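Local structure of mandelate racemase/muconate lactonizing enzyme/Enolase superfamily (Rhodobacter sphaeroides, 2HZG) at residues L10-M15 / A46-S51; L72-D77 / I82-A87; A109-L114 / G282-A287; Q202-G205 / E209-A212; E228-D231 / A236-A239. The protein belongs to the enolase superfamily, pairing an alpha+beta capping domain with a TIM-type barrel that carries a sodium ion at the carboxylate metal site. One frame throughout, in Å; residues are numbered along the deposited sequence.

Contact 1 (L10-M15 / A46-S51)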
loop_
_atom_site.group_PDB
_atom_site.type_symbol
_atom_site.label_atom_id
_atom_site.label_comp_id
_atom_site.label_asym_id
_atom_site.label_seq_id
_atom_site.Cartn_x
_atom_site.Cartn_y
_atom_site.Cartn_z
ATOM N N LEU A 10 -18.982 11.535 -2.155
ATOM C CA LEU A 10 -17.623 11.776 -1.686
ATOM C C LEU A 10 -17.346 13.270 -1.662
ATOM O O LEU A 10 -17.407 13.927 -2.701
ATOM C CB LEU A 10 -16.636 11.089 -2.631
ATOM C CG LEU A 10 -16.839 9.587 -2.928
ATOM C CD1 LEU A 10 -15.667 9.020 -3.781
ATOM C CD2 LEU A 10 -17.010 8.779 -1.636
ATOM N N PHE A 11 -17.000 13.781 -0.482
ATOM C CA PHE A 11 -16.783 15.202 -0.249
ATOM C C PHE A 11 -15.321 15.470 0.072
ATOM O O PHE A 11 -14.839 15.099 1.132
ATOM C CB PHE A 11 -17.663 15.668 0.915
ATOM C CG PHE A 11 -19.137 15.561 0.633
ATOM C CD1 PHE A 11 -19.843 16.675 0.163
ATOM C CD2 PHE A 11 -19.813 14.351 0.820
ATOM C CE1 PHE A 11 -21.207 16.592 -0.102
ATOM C CE2 PHE A 11 -21.184 14.252 0.551
ATOM C CZ PHE A 11 -21.879 15.381 0.084
ATOM N N TYR A 12 -14.623 16.108 -0.869
ATOM C CA TYR A 12 -13.228 16.500 -0.672
ATOM C C TYR A 12 -13.271 17.823 0.094
ATOM O O TYR A 12 -13.716 18.828 -0.444
ATOM C CB TYR A 12 -12.539 16.675 -2.038
ATOM C CG TYR A 12 -11.025 16.938 -2.058
ATOM C CD1 TYR A 12 -10.305 17.294 -0.903
ATOM C CD2 TYR A 12 -10.327 16.877 -3.270
ATOM C CE1 TYR A 12 -8.914 17.550 -0.960
ATOM C CE2 TYR A 12 -8.949 17.128 -3.342
ATOM C CZ TYR A 12 -8.247 17.464 -2.197
ATOM O OH TYR A 12 -6.880 17.706 -2.294
ATOM N N LEU A 13 -12.856 17.811 1.359
ATOM C CA LEU A 13 -12.834 19.040 2.133
ATOM C C LEU A 13 -11.405 19.497 2.351
ATOM O O LEU A 13 -10.520 18.662 2.525
ATOM C CB LEU A 13 -13.525 18.846 3.495
ATOM C CG LEU A 13 -14.984 18.368 3.468
ATOM C CD1 LEU A 13 -15.541 18.438 4.891
ATOM C CD2 LEU A 13 -15.811 19.199 2.488
ATOM N N SER A 14 -11.187 20.815 2.387
ATOM C CA SER A 14 -9.849 21.325 2.677
ATOM C C SER A 14 -9.898 22.677 3.381
ATOM O O SER A 14 -10.742 23.508 3.069
ATOM C CB SER A 14 -9.025 21.470 1.372
ATOM O OG SER A 14 -7.674 21.820 1.642
ATOM N N MET A 15 -8.983 22.874 4.322
ATOM C CA MET A 15 -8.599 24.209 4.803
ATOM C C MET A 15 -8.190 25.056 3.586
ATOM O O MET A 15 -7.722 24.496 2.581
ATOM C CB MET A 15 -7.414 24.095 5.766
ATOM C CG MET A 15 -7.759 23.518 7.160
ATOM S SD MET A 15 -8.918 24.542 8.105
ATOM C CE MET A 15 -7.805 25.822 8.677
ATOM N N ALA A 46 -6.747 9.828 4.304
ATOM C CA ALA A 46 -6.109 9.440 3.067
ATOM C C ALA A 46 -6.061 10.660 2.193
ATOM O O ALA A 46 -6.789 11.634 2.440
ATOM C CB ALA A 46 -6.946 8.366 2.376
ATOM N N ALA A 47 -5.273 10.571 1.127
ATOM C CA ALA A 47 -5.234 11.601 0.093
ATOM C C ALA A 47 -6.576 11.579 -0.633
ATOM O O ALA A 47 -6.942 10.564 -1.221
ATOM C CB ALA A 47 -4.057 11.341 -0.873
ATOM N N PRO A 48 -7.346 12.675 -0.537
ATOM C CA PRO A 48 -8.695 12.660 -1.105
ATOM C C PRO A 48 -8.813 12.405 -2.598
ATOM O O PRO A 48 -9.651 11.612 -2.972
ATOM C CB PRO A 48 -9.257 14.039 -0.721
ATOM C CG PRO A 48 -8.514 14.396 0.542
ATOM C CD PRO A 48 -7.098 13.939 0.197
ATOM N N LEU A 49 -8.014 13.067 -3.445
ATOM C CA LEU A 49 -8.195 12.873 -4.872
ATOM C C LEU A 49 -7.826 11.455 -5.355
ATOM O O LEU A 49 -8.576 10.876 -6.126
ATOM C CB LEU A 49 -7.506 13.962 -5.709
ATOM C CG LEU A 49 -7.623 13.848 -7.233
ATOM C CD1 LEU A 49 -9.049 14.171 -7.690
ATOM C CD2 LEU A 49 -6.636 14.798 -7.909
ATOM N N PRO A 50 -6.664 10.913 -4.939
ATOM C CA PRO A 50 -6.361 9.511 -5.280
ATOM C C PRO A 50 -7.421 8.547 -4.774
ATOM O O PRO A 50 -7.727 7.567 -5.456
ATOM C CB PRO A 50 -5.027 9.262 -4.566
ATOM C CG PRO A 50 -4.375 10.604 -4.535
ATOM C CD PRO A 50 -5.545 11.537 -4.214
ATOM N N SER A 51 -7.981 8.816 -3.588
ATOM C CA SER A 51 -9.068 7.997 -3.058
ATOM C C SER A 51 -10.325 8.107 -3.915
ATOM O O SER A 51 -10.910 7.083 -4.264
ATOM C CB SER A 51 -9.380 8.352 -1.597
ATOM O OG SER A 51 -8.232 8.153 -0.801
HETATM O O HOH W 1 -5.889 15.033 -2.781
#

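Contact 2 (L72-D77 / I82-A87)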
loop_
_atom_site.group_PDB
_atom_site.type_symbol
_atom_site.label_atom_id
_atom_site.label_comp_id
_atom_site.label_asym_id
_atom_site.label_seq_id
_atom_site.Cartn_x
_atom_site.Cartn_y
_atom_site.Cartn_z
ATOM N N LEU A 72 -21.789 0.187 -4.763
ATOM C CA LEU A 72 -23.084 0.662 -5.280
ATOM C C LEU A 72 -23.965 -0.508 -5.644
ATOM O O LEU A 72 -23.531 -1.410 -6.361
ATOM C CB LEU A 72 -22.917 1.565 -6.512
ATOM C CG LEU A 72 -22.490 3.019 -6.259
ATOM C CD1 LEU A 72 -22.428 3.767 -7.610
ATOM C CD2 LEU A 72 -23.460 3.728 -5.298
ATOM N N GLY A 73 -25.193 -0.503 -5.131
ATOM C CA GLY A 73 -26.192 -1.520 -5.509
ATOM C C GLY A 73 -26.126 -2.730 -4.614
ATOM O O GLY A 73 -26.954 -3.633 -4.718
ATOM N N GLN A 74 -25.131 -2.763 -3.727
ATOM C CA GLN A 74 -24.960 -3.902 -2.812
ATOM C C GLN A 74 -26.016 -3.969 -1.712
ATOM O O GLN A 74 -26.421 -2.935 -1.173
ATOM C CB GLN A 74 -23.554 -3.882 -2.198
ATOM C CG GLN A 74 -22.485 -4.224 -3.254
ATOM C CD GLN A 74 -22.572 -5.697 -3.653
ATOM O OE1 GLN A 74 -22.868 -6.537 -2.812
ATOM N NE2 GLN A 74 -22.335 -6.003 -4.927
ATOM N N ARG A 75 -26.439 -5.188 -1.369
ATOM C CA ARG A 75 -27.411 -5.391 -0.300
ATOM C C ARG A 75 -26.759 -5.132 1.044
ATOM O O ARG A 75 -25.616 -5.547 1.278
ATOM C CB ARG A 75 -27.987 -6.816 -0.321
ATOM C CG ARG A 75 -28.764 -7.143 -1.583
ATOM C CD ARG A 75 -29.593 -8.458 -1.438
ATOM N NE ARG A 75 -30.597 -8.511 -2.490
ATOM C CZ ARG A 75 -31.776 -7.886 -2.434
ATOM N NH1 ARG A 75 -32.104 -7.164 -1.362
ATOM N NH2 ARG A 75 -32.631 -7.971 -3.452
ATOM N N LEU A 76 -27.496 -4.452 1.916
ATOM C CA LEU A 76 -27.010 -4.086 3.228
ATOM C C LEU A 76 -28.110 -4.358 4.252
ATOM O O LEU A 76 -28.809 -3.431 4.722
ATOM C CB LEU A 76 -26.545 -2.617 3.241
ATOM C CG LEU A 76 -25.857 -2.071 4.500
ATOM C CD1 LEU A 76 -24.481 -2.716 4.733
ATOM C CD2 LEU A 76 -25.737 -0.549 4.416
ATOM N N ASP A 77 -28.254 -5.645 4.569
ATOM C CA ASP A 77 -29.300 -6.163 5.455
ATOM C C ASP A 77 -28.839 -6.375 6.893
ATOM O O ASP A 77 -29.642 -6.810 7.732
ATOM C CB ASP A 77 -29.806 -7.512 4.925
ATOM C CG ASP A 77 -30.648 -7.369 3.674
ATOM O OD1 ASP A 77 -31.416 -6.382 3.600
ATOM O OD2 ASP A 77 -30.543 -8.242 2.777
ATOM N N ILE A 82 -21.532 -5.880 5.688
ATOM C CA ILE A 82 -20.379 -4.967 5.712
ATOM C C ILE A 82 -19.103 -5.746 5.417
ATOM O O ILE A 82 -18.344 -5.384 4.514
ATOM C CB ILE A 82 -20.255 -4.172 7.043
ATOM C CG1 ILE A 82 -21.532 -3.322 7.268
ATOM C CG2 ILE A 82 -18.969 -3.317 7.006
ATOM C CD1 ILE A 82 -21.586 -2.510 8.591
ATOM N N ALA A 83 -18.900 -6.823 6.171
ATOM C CA ALA A 83 -17.802 -7.772 5.933
ATOM C C ALA A 83 -17.801 -8.275 4.491
ATOM O O ALA A 83 -16.747 -8.315 3.830
ATOM C CB ALA A 83 -17.862 -8.948 6.934
ATOM N N ARG A 84 -18.991 -8.614 3.994
ATOM C CA ARG A 84 -19.137 -9.133 2.641
ATOM C C ARG A 84 -18.694 -8.099 1.611
ATOM O O ARG A 84 -17.939 -8.410 0.680
ATOM C CB ARG A 84 -20.585 -9.569 2.385
ATOM C CG ARG A 84 -20.784 -10.358 1.105
ATOM C CD ARG A 84 -22.295 -10.658 0.850
ATOM N NE ARG A 84 -23.108 -9.438 0.835
ATOM C CZ ARG A 84 -23.113 -8.563 -0.165
ATOM N NH1 ARG A 84 -22.353 -8.760 -1.244
ATOM N NH2 ARG A 84 -23.881 -7.487 -0.088
ATOM N N ILE A 85 -19.174 -6.873 1.777
ATOM C CA ILE A 85 -18.843 -5.801 0.865
ATOM C C ILE A 85 -17.344 -5.471 0.893
ATOM O O ILE A 85 -16.718 -5.273 -0.167
ATOM C CB ILE A 85 -19.716 -4.539 1.140
ATOM C CG1 ILE A 85 -21.175 -4.816 0.716
ATOM C CG2 ILE A 85 -19.142 -3.302 0.407
ATOM C CD1 ILE A 85 -22.221 -3.784 1.235
ATOM N N ALA A 86 -16.781 -5.379 2.100
ATOM C CA ALA A 86 -15.333 -5.144 2.267
ATOM C C ALA A 86 -14.468 -6.233 1.600
ATOM O O ALA A 86 -13.475 -5.927 0.945
ATOM C CB ALA A 86 -14.983 -5.024 3.756
ATOM N N ALA A 87 -14.842 -7.500 1.777
ATOM C CA ALA A 87 -14.165 -8.616 1.076
ATOM C C ALA A 87 -14.276 -8.503 -0.452
ATOM O O ALA A 87 -13.326 -8.803 -1.169
ATOM C CB ALA A 87 -14.704 -9.964 1.562
#

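Contact 3 (A109-L114 / G282-A287)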
loop_
_atom_site.group_PDB
_atom_site.type_symbol
_atom_site.label_atom_id
_atom_site.label_comp_id
_atom_site.label_asym_id
_atom_site.label_seq_id
_atom_site.Cartn_x
_atom_site.Cartn_y
_atom_site.Cartn_z
ATOM N N ALA A 109 -18.894 4.257 7.332
ATOM C CA ALA A 109 -20.208 4.853 7.014
ATOM C C ALA A 109 -21.317 3.804 7.017
ATOM O O ALA A 109 -22.463 4.120 7.330
ATOM C CB ALA A 109 -20.172 5.591 5.651
ATOM N N LEU A 110 -20.968 2.562 6.671
ATOM C CA LEU A 110 -21.900 1.432 6.752
ATOM C C LEU A 110 -22.281 1.075 8.183
ATOM O O LEU A 110 -23.461 0.830 8.469
ATOM C CB LEU A 110 -21.346 0.189 6.017
ATOM C CG LEU A 110 -21.028 0.377 4.536
ATOM C CD1 LEU A 110 -20.675 -0.981 3.914
ATOM C CD2 LEU A 110 -22.223 1.032 3.846
ATOM N N TRP A 111 -21.299 1.055 9.079
ATOM C CA TRP A 111 -21.570 0.910 10.501
ATOM C C TRP A 111 -22.429 2.043 11.055
ATOM O O TRP A 111 -23.350 1.786 11.826
ATOM C CB TRP A 111 -20.278 0.819 11.293
ATOM C CG TRP A 111 -19.518 -0.454 11.000
ATOM C CD1 TRP A 111 -18.420 -0.577 10.218
ATOM C CD2 TRP A 111 -19.826 -1.760 11.482
ATOM N NE1 TRP A 111 -18.003 -1.887 10.196
ATOM C CE2 TRP A 111 -18.859 -2.638 10.951
ATOM C CE3 TRP A 111 -20.835 -2.283 12.320
ATOM C CZ2 TRP A 111 -18.859 -4.008 11.225
ATOM C CZ3 TRP A 111 -20.839 -3.636 12.586
ATOM C CH2 TRP A 111 -19.853 -4.488 12.052
ATOM N N ASP A 112 -22.109 3.278 10.656
ATOM C CA ASP A 112 -22.902 4.444 11.016
ATOM C C ASP A 112 -24.355 4.300 10.515
ATOM O O ASP A 112 -25.298 4.470 11.297
ATOM C CB ASP A 112 -22.244 5.725 10.479
ATOM C CG ASP A 112 -22.852 7.000 11.089
ATOM O OD1 ASP A 112 -23.112 7.020 12.320
ATOM O OD2 ASP A 112 -23.067 7.979 10.343
ATOM N N LEU A 113 -24.519 3.961 9.229
ATOM C CA LEU A 113 -25.839 3.785 8.610
ATOM C C LEU A 113 -26.634 2.687 9.330
ATOM O O LEU A 113 -27.756 2.907 9.757
ATOM C CB LEU A 113 -25.701 3.440 7.111
ATOM C CG LEU A 113 -26.923 3.468 6.167
ATOM C CD1 LEU A 113 -26.462 3.546 4.702
ATOM C CD2 LEU A 113 -27.889 2.296 6.372
ATOM N N LEU A 114 -26.055 1.505 9.467
ATOM C CA LEU A 114 -26.782 0.429 10.137
ATOM C C LEU A 114 -27.085 0.778 11.597
ATOM O O LEU A 114 -28.162 0.459 12.085
ATOM C CB LEU A 114 -26.065 -0.931 10.014
ATOM C CG LEU A 114 -26.104 -1.539 8.594
ATOM C CD1 LEU A 114 -25.354 -2.877 8.554
ATOM C CD2 LEU A 114 -27.522 -1.753 8.094
ATOM N N GLY A 282 -9.169 0.190 6.606
ATOM C CA GLY A 282 -10.348 -0.440 6.010
ATOM C C GLY A 282 -11.593 -0.349 6.885
ATOM O O GLY A 282 -12.581 -1.039 6.637
ATOM N N GLY A 283 -11.544 0.501 7.919
ATOM C CA GLY A 283 -12.698 0.750 8.766
ATOM C C GLY A 283 -12.698 -0.038 10.057
ATOM O O GLY A 283 -11.647 -0.452 10.549
ATOM N N LEU A 284 -13.894 -0.235 10.609
ATOM C CA LEU A 284 -14.048 -0.791 11.959
ATOM C C LEU A 284 -13.744 -2.280 12.002
ATOM O O LEU A 284 -13.182 -2.766 12.979
ATOM C CB LEU A 284 -15.469 -0.540 12.489
ATOM C CG LEU A 284 -15.796 0.833 13.138
ATOM C CD1 LEU A 284 -15.233 2.032 12.403
ATOM C CD2 LEU A 284 -17.300 1.012 13.417
ATOM N N GLY A 285 -14.151 -2.993 10.957
ATOM C CA GLY A 285 -13.942 -4.437 10.884
ATOM C C GLY A 285 -12.496 -4.856 11.093
ATOM O O GLY A 285 -12.210 -5.617 12.019
ATOM N N PRO A 286 -11.584 -4.422 10.193
ATOM C CA PRO A 286 -10.157 -4.776 10.336
ATOM C C PRO A 286 -9.575 -4.284 11.656
ATOM O O PRO A 286 -8.783 -4.988 12.264
ATOM C CB PRO A 286 -9.492 -4.070 9.147
ATOM C CG PRO A 286 -10.604 -3.953 8.144
ATOM C CD PRO A 286 -11.822 -3.655 8.958
ATOM N N ALA A 287 -9.990 -3.093 12.098
ATOM C CA ALA A 287 -9.527 -2.549 13.361
ATOM C C ALA A 287 -9.926 -3.421 14.556
ATOM O O ALA A 287 -9.113 -3.689 15.427
ATOM C CB ALA A 287 -10.062 -1.129 13.525
#

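Contact 4 (Q202-G205 / E209-A212)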
loop_
_atom_site.group_PDB
_atom_site.type_symbol
_atom_site.label_atom_id
_atom_site.label_comp_id
_atom_site.label_asym_id
_atom_site.label_seq_id
_atom_site.Cartn_x
_atom_site.Cartn_y
_atom_site.Cartn_z
ATOM N N GLN A 202 8.299 8.114 11.584
ATOM C CA GLN A 202 9.127 7.284 10.686
ATOM C C GLN A 202 10.462 7.939 10.299
ATOM O O GLN A 202 11.123 7.495 9.361
ATOM C CB GLN A 202 8.334 6.886 9.424
ATOM C CG GLN A 202 6.994 6.173 9.698
ATOM C CD GLN A 202 6.353 5.644 8.406
ATOM O OE1 GLN A 202 7.009 5.568 7.364
ATOM N NE2 GLN A 202 5.073 5.342 8.459
ATOM N N ILE A 203 10.881 8.974 11.037
ATOM C CA ILE A 203 11.992 9.823 10.603
ATOM C C ILE A 203 13.352 9.111 10.557
ATOM O O ILE A 203 14.198 9.483 9.774
ATOM C CB ILE A 203 12.101 11.135 11.427
ATOM C CG1 ILE A 203 13.009 12.155 10.721
ATOM C CG2 ILE A 203 12.622 10.834 12.842
ATOM C CD1 ILE A 203 12.497 12.624 9.351
ATOM N N PHE A 204 13.562 8.090 11.382
ATOM C CA PHE A 204 14.846 7.389 11.357
ATOM C C PHE A 204 14.945 6.404 10.206
ATOM O O PHE A 204 16.020 5.857 9.967
ATOM C CB PHE A 204 15.180 6.764 12.719
ATOM C CG PHE A 204 15.163 7.766 13.840
ATOM C CD1 PHE A 204 16.096 8.802 13.868
ATOM C CD2 PHE A 204 14.193 7.690 14.846
ATOM C CE1 PHE A 204 16.059 9.764 14.896
ATOM C CE2 PHE A 204 14.144 8.640 15.867
ATOM C CZ PHE A 204 15.080 9.673 15.893
ATOM N N GLY A 205 13.835 6.210 9.485
ATOM C CA GLY A 205 13.802 5.401 8.262
ATOM C C GLY A 205 14.097 3.943 8.566
ATOM O O GLY A 205 13.202 3.187 8.947
ATOM N N GLU A 209 20.624 2.734 14.605
ATOM C CA GLU A 209 21.580 3.392 15.483
ATOM C C GLU A 209 21.217 4.854 15.762
ATOM O O GLU A 209 21.327 5.285 16.895
ATOM C CB GLU A 209 23.018 3.223 14.976
ATOM C CG GLU A 209 23.434 1.720 14.839
ATOM C CD GLU A 209 23.343 0.943 16.162
ATOM O OE1 GLU A 209 23.671 1.499 17.238
ATOM O OE2 GLU A 209 22.925 -0.233 16.141
ATOM N N ALA A 210 20.775 5.596 14.742
ATOM C CA ALA A 210 20.258 6.974 14.939
ATOM C C ALA A 210 19.087 7.002 15.934
ATOM O O ALA A 210 19.029 7.868 16.801
ATOM C CB ALA A 210 19.854 7.599 13.620
ATOM N N ALA A 211 18.164 6.050 15.805
ATOM C CA ALA A 211 17.033 5.932 16.726
ATOM C C ALA A 211 17.502 5.557 18.130
ATOM O O ALA A 211 17.069 6.157 19.137
ATOM C CB ALA A 211 16.025 4.898 16.205
ATOM N N ALA A 212 18.389 4.564 18.202
ATOM C CA ALA A 212 18.903 4.082 19.478
ATOM C C ALA A 212 19.574 5.209 20.245
ATOM O O ALA A 212 19.524 5.219 21.465
ATOM C CB ALA A 212 19.897 2.898 19.281
#

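Contact 5 (E228-D231 / A236-A239)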
loop_
_atom_site.group_PDB
_atom_site.type_symbol
_atom_site.label_atom_id
_atom_site.label_comp_id
_atom_site.label_asym_id
_atom_site.label_seq_id
_atom_site.Cartn_x
_atom_site.Cartn_y
_atom_site.Cartn_z
ATOM N N GLU A 228 6.384 5.086 15.947
ATOM C CA GLU A 228 6.829 5.115 14.547
ATOM C C GLU A 228 8.302 5.499 14.366
ATOM O O GLU A 228 8.596 6.443 13.625
ATOM C CB GLU A 228 5.949 6.078 13.720
ATOM C CG GLU A 228 4.529 5.565 13.468
ATOM C CD GLU A 228 4.069 5.843 12.040
ATOM O OE1 GLU A 228 3.961 4.852 11.243
ATOM O OE2 GLU A 228 3.864 7.054 11.709
ATOM N N PRO A 229 9.235 4.788 15.043
ATOM C CA PRO A 229 10.645 5.206 14.829
ATOM C C PRO A 229 11.123 5.039 13.370
ATOM O O PRO A 229 12.010 5.754 12.936
ATOM C CB PRO A 229 11.452 4.271 15.760
ATOM C CG PRO A 229 10.518 3.067 15.983
ATOM C CD PRO A 229 9.116 3.632 15.962
ATOM N N PHE A 230 10.526 4.098 12.642
ATOM C CA PHE A 230 11.037 3.666 11.336
ATOM C C PHE A 230 9.958 3.590 10.259
ATOM O O PHE A 230 8.763 3.728 10.574
ATOM C CB PHE A 230 11.674 2.276 11.477
ATOM C CG PHE A 230 12.757 2.200 12.527
ATOM C CD1 PHE A 230 13.964 2.905 12.364
ATOM C CD2 PHE A 230 12.573 1.420 13.667
ATOM C CE1 PHE A 230 14.972 2.830 13.339
ATOM C CE2 PHE A 230 13.570 1.340 14.649
ATOM C CZ PHE A 230 14.771 2.041 14.488
ATOM N N ASP A 231 10.377 3.351 9.000
ATOM C CA ASP A 231 9.450 2.951 7.921
ATOM C C ASP A 231 8.443 1.970 8.509
ATOM O O ASP A 231 8.836 1.089 9.269
ATOM C CB ASP A 231 10.153 2.161 6.792
ATOM C CG ASP A 231 11.129 2.979 5.968
ATOM O OD1 ASP A 231 11.223 4.215 6.122
ATOM O OD2 ASP A 231 11.802 2.340 5.120
ATOM N N ALA A 236 12.073 -5.563 11.358
ATOM C CA ALA A 236 13.344 -5.979 11.948
ATOM C C ALA A 236 14.039 -4.789 12.642
ATOM O O ALA A 236 14.599 -4.945 13.727
ATOM C CB ALA A 236 14.250 -6.628 10.889
ATOM N N ALA A 237 13.981 -3.611 12.017
ATOM C CA ALA A 237 14.472 -2.377 12.651
ATOM C C ALA A 237 13.751 -2.106 13.994
ATOM O O ALA A 237 14.405 -1.809 15.007
ATOM C CB ALA A 237 14.345 -1.196 11.708
ATOM N N HIS A 238 12.420 -2.204 14.001
ATOM C CA HIS A 238 11.613 -2.064 15.227
ATOM C C HIS A 238 12.056 -3.039 16.322
ATOM O O HIS A 238 12.262 -2.649 17.481
ATOM C CB HIS A 238 10.127 -2.296 14.924
ATOM C CG HIS A 238 9.430 -1.121 14.316
ATOM N ND1 HIS A 238 9.510 -0.819 12.972
ATOM C CD2 HIS A 238 8.605 -0.193 14.861
ATOM C CE1 HIS A 238 8.770 0.247 12.719
ATOM N NE2 HIS A 238 8.203 0.640 13.844
ATOM N N ALA A 239 12.190 -4.313 15.944
ATOM C CA ALA A 239 12.614 -5.356 16.864
ATOM C C ALA A 239 14.026 -5.073 17.399
ATOM O O ALA A 239 14.277 -5.233 18.586
ATOM C CB ALA A 239 12.557 -6.762 16.178
#

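Contact 1 (L10-M15 / A46-S51)
Y12, on the first strand of the three-stranded antiparallel sheet in the enolase-type N-terminal capping domain, lays its phenol ring over P48, the first residue of helix 48-56. CB of P48 sits 3.4 Å above the ring plane, over its centre, and makes a CH-pi contact with the centroid at 3.5 Å, 15° off the ring normal. CG of the same proline lies over the same face, out toward the rim, 3.5 Å from Y12 CE1, and the two side chains cross at about a right angle. Proline suits this spot twice over: its ring-fixed phi fits the first helical turn, where no backbone N-H is needed for helical bonds, and its ring offers C-H groups to the aromatic face. L49 adds its CB, 4.2 Å from Y12 CE2. The ring reaches the helix because CG of Y12 is anti to the backbone N (chi1 -173°), which carries it out from the strand beside the carbonyl carbon.

Around this pair, D27 touches both Y12 and P48, and the second subunit packs P58 on Y12 and S60 on P48, so the cluster also belongs to the dimer contact. A47 is the N-cap residue; its carbonyl O accepts from both S51 N and S51 OG. The phenol's polar end is joined to the helix start by a water, which donates to Y12 OH at 2.9 Å and accepts from L49 N at 3.0 Å.

Contact 2 (L72-D77 / I82-A87)
R84 turns the end of its guanidinium group to the side chain of Q74, and NH1 and NH2 both close on the single amide oxygen OE1. The NH1 bond is 2.8 Å to Q74 OE1 with an N-H...O angle of 154°, and the NH2 bond to the same OE1 is 3.1 Å and more bent. OE1 lies in the guanidinium plane, yet the amide plane is turned 41° from it, so the two flat groups meet at an angle instead of lying coplanar. A bend at chi3 of R84 (55°) turns the edge of the group to the loop, where NH2 also makes a weak bond to R75 O. An arginine suits the place because one planar group can serve a side chain and a backbone carbonyl together; its NE is held in turn by a salt bridge to D81.

Beneath this polar layer the contact is between carbons: I85 CD1 meets the methylene CB of Q74 at 3.7 Å, and L76 CD1 meets I82 CG1 at 3.9 Å. Q74 to L76 of the loop are thereby laid against helix 79-92 of the capping domain, with I85 reaching I5 of strand 5-14 and I82 packing on helix 99-118.

Contact 3 (A109-L114 / G282-A287)
L284 lies over one face of the W111 indole, the two side chains running antiparallel to one another. With chi1 at -83° and chi2 at 43°, L284 puts CD2 over the start of the indole, 3.6 Å from W111 CG, while CB lies over the CD1-NE1 side of the five-membered ring. That CB makes a CH-pi contact, 4.0 Å from the ring centroid and 27° off its normal. The indole leaves helix 99-118 toward the leucine with a face turned to CD2.

The pairing joins the two domains of the enolase fold: the tryptophan comes from a helix of the N-terminal capping domain, the leucine from the first turn of helix 284-297 of the barrel. A broad aromatic and a branched aliphatic residue suit such a buried joint, as each offers carbon surface to the other.

Before the leucine, G282 and G283 both take positive phi, conformations that glycine accepts easily, and G283 is the N-cap of the helix. The polar edge of the indole is served by E107: its OE2 accepts from W111 NE1 and from G285 N, and its OE1 accepts from L284 N.

Contact 4 (Q202-G205 / E209-A212)
A210 brings its CB to 4.0 Å from F204 CD1, near the rim of the ring, while its backbone N is bonded to D207 OD1; E209 just before it is held in a salt bridge to R244. The main contact comes from A211. Its CA stands 3.8 Å above the F204 ring plane, over the centre, in a CH-pi contact 12° off the ring normal, and its CB reaches F204 CD2 at 3.6 Å. Alanine fits here because the aromatic face lies nearly against the helix backbone itself.

On the opposite face of the ring sits CG2 of I203, so the phenyl is held between a neighbour in its own loop and the helix. With chi1 at -55°, the ring is set with one face to the helix. The loop is a type I beta turn from Q202 to G205, tied by G205 N to Q202 O at 3.0 Å; positive phi at G205 suits glycine. A turn following barrel strand 195-199 and folded onto the short helix 208-212 is the beta-alpha connection of a TIM-type barrel in the enolase superfamily.

Contact 5 (E228-D231 / A236-A239)
The loop 228-231 runs past helix 235-242 with F230 and H238 as the nearest backbone neighbours, their CA atoms 7.0 Å apart. The phenyl ring of F230 presents an edge to the face of H238 in a T-shaped (edge-to-face) pair, with centroids 5.4 Å apart and planes at 76°. CD2 is the F230 atom that rides above the imidazole, offset toward its rim. Behind it, A237 places CB over one face of the phenyl, 3.8 Å from the centroid and 15° off the normal, while P229 CB covers the opposite face. The phenyl is clasped between a proline of its own loop and an alanine of the helix, a slot that fits a flat aromatic group and in which the small alanine lets the ring come close to the helix backbone, F230 CE2 lying 3.3 Å from A237 O. With chi1 of -56°, CG of F230 is anti to the carbonyl carbon, and this aims the ring at the helix.

The imidazole has further neighbours on the loop. D231 O lies at its edge, in plane, 3.6 Å from H238 CE1, and P229 CD comes to 3.8 Å from H238 NE2. The ring's rotation is restrained by a hydrogen bond between ND1 and the carbonyl O of A234, just before the helix. The D231 carboxylate reaches the second subunit, where OD2 is hydrogen-bonded to NE2 of H260.

The loop follows barrel strand 225-227 and leads into helix 235-242; V208 and A211 of helix 208-212 touch F230, and I250 of strand 249-252 packs on P229 and H238.

In the fold
From the N terminus, contact 1 closes first, joining strand 5-14 to the start of helix 48-56 after the antiparallel sheet has been laid down. Contact 2 then folds the loop 72-77 back on the helix 79-92 that follows it. Contact 3 spans the longest stretch, from helix 99-118 to helix 284-297, and binds the capping domain to the barrel; I82 of contact 2 packs directly on its W111. Contacts 4 and 5 lie in series within that span, each joining a barrel loop to the helix that follows it, and they touch through backbone bonds between Q202 and E228 and between G205 and D231. Contacts 1, 4 and 5 also meet the second subunit.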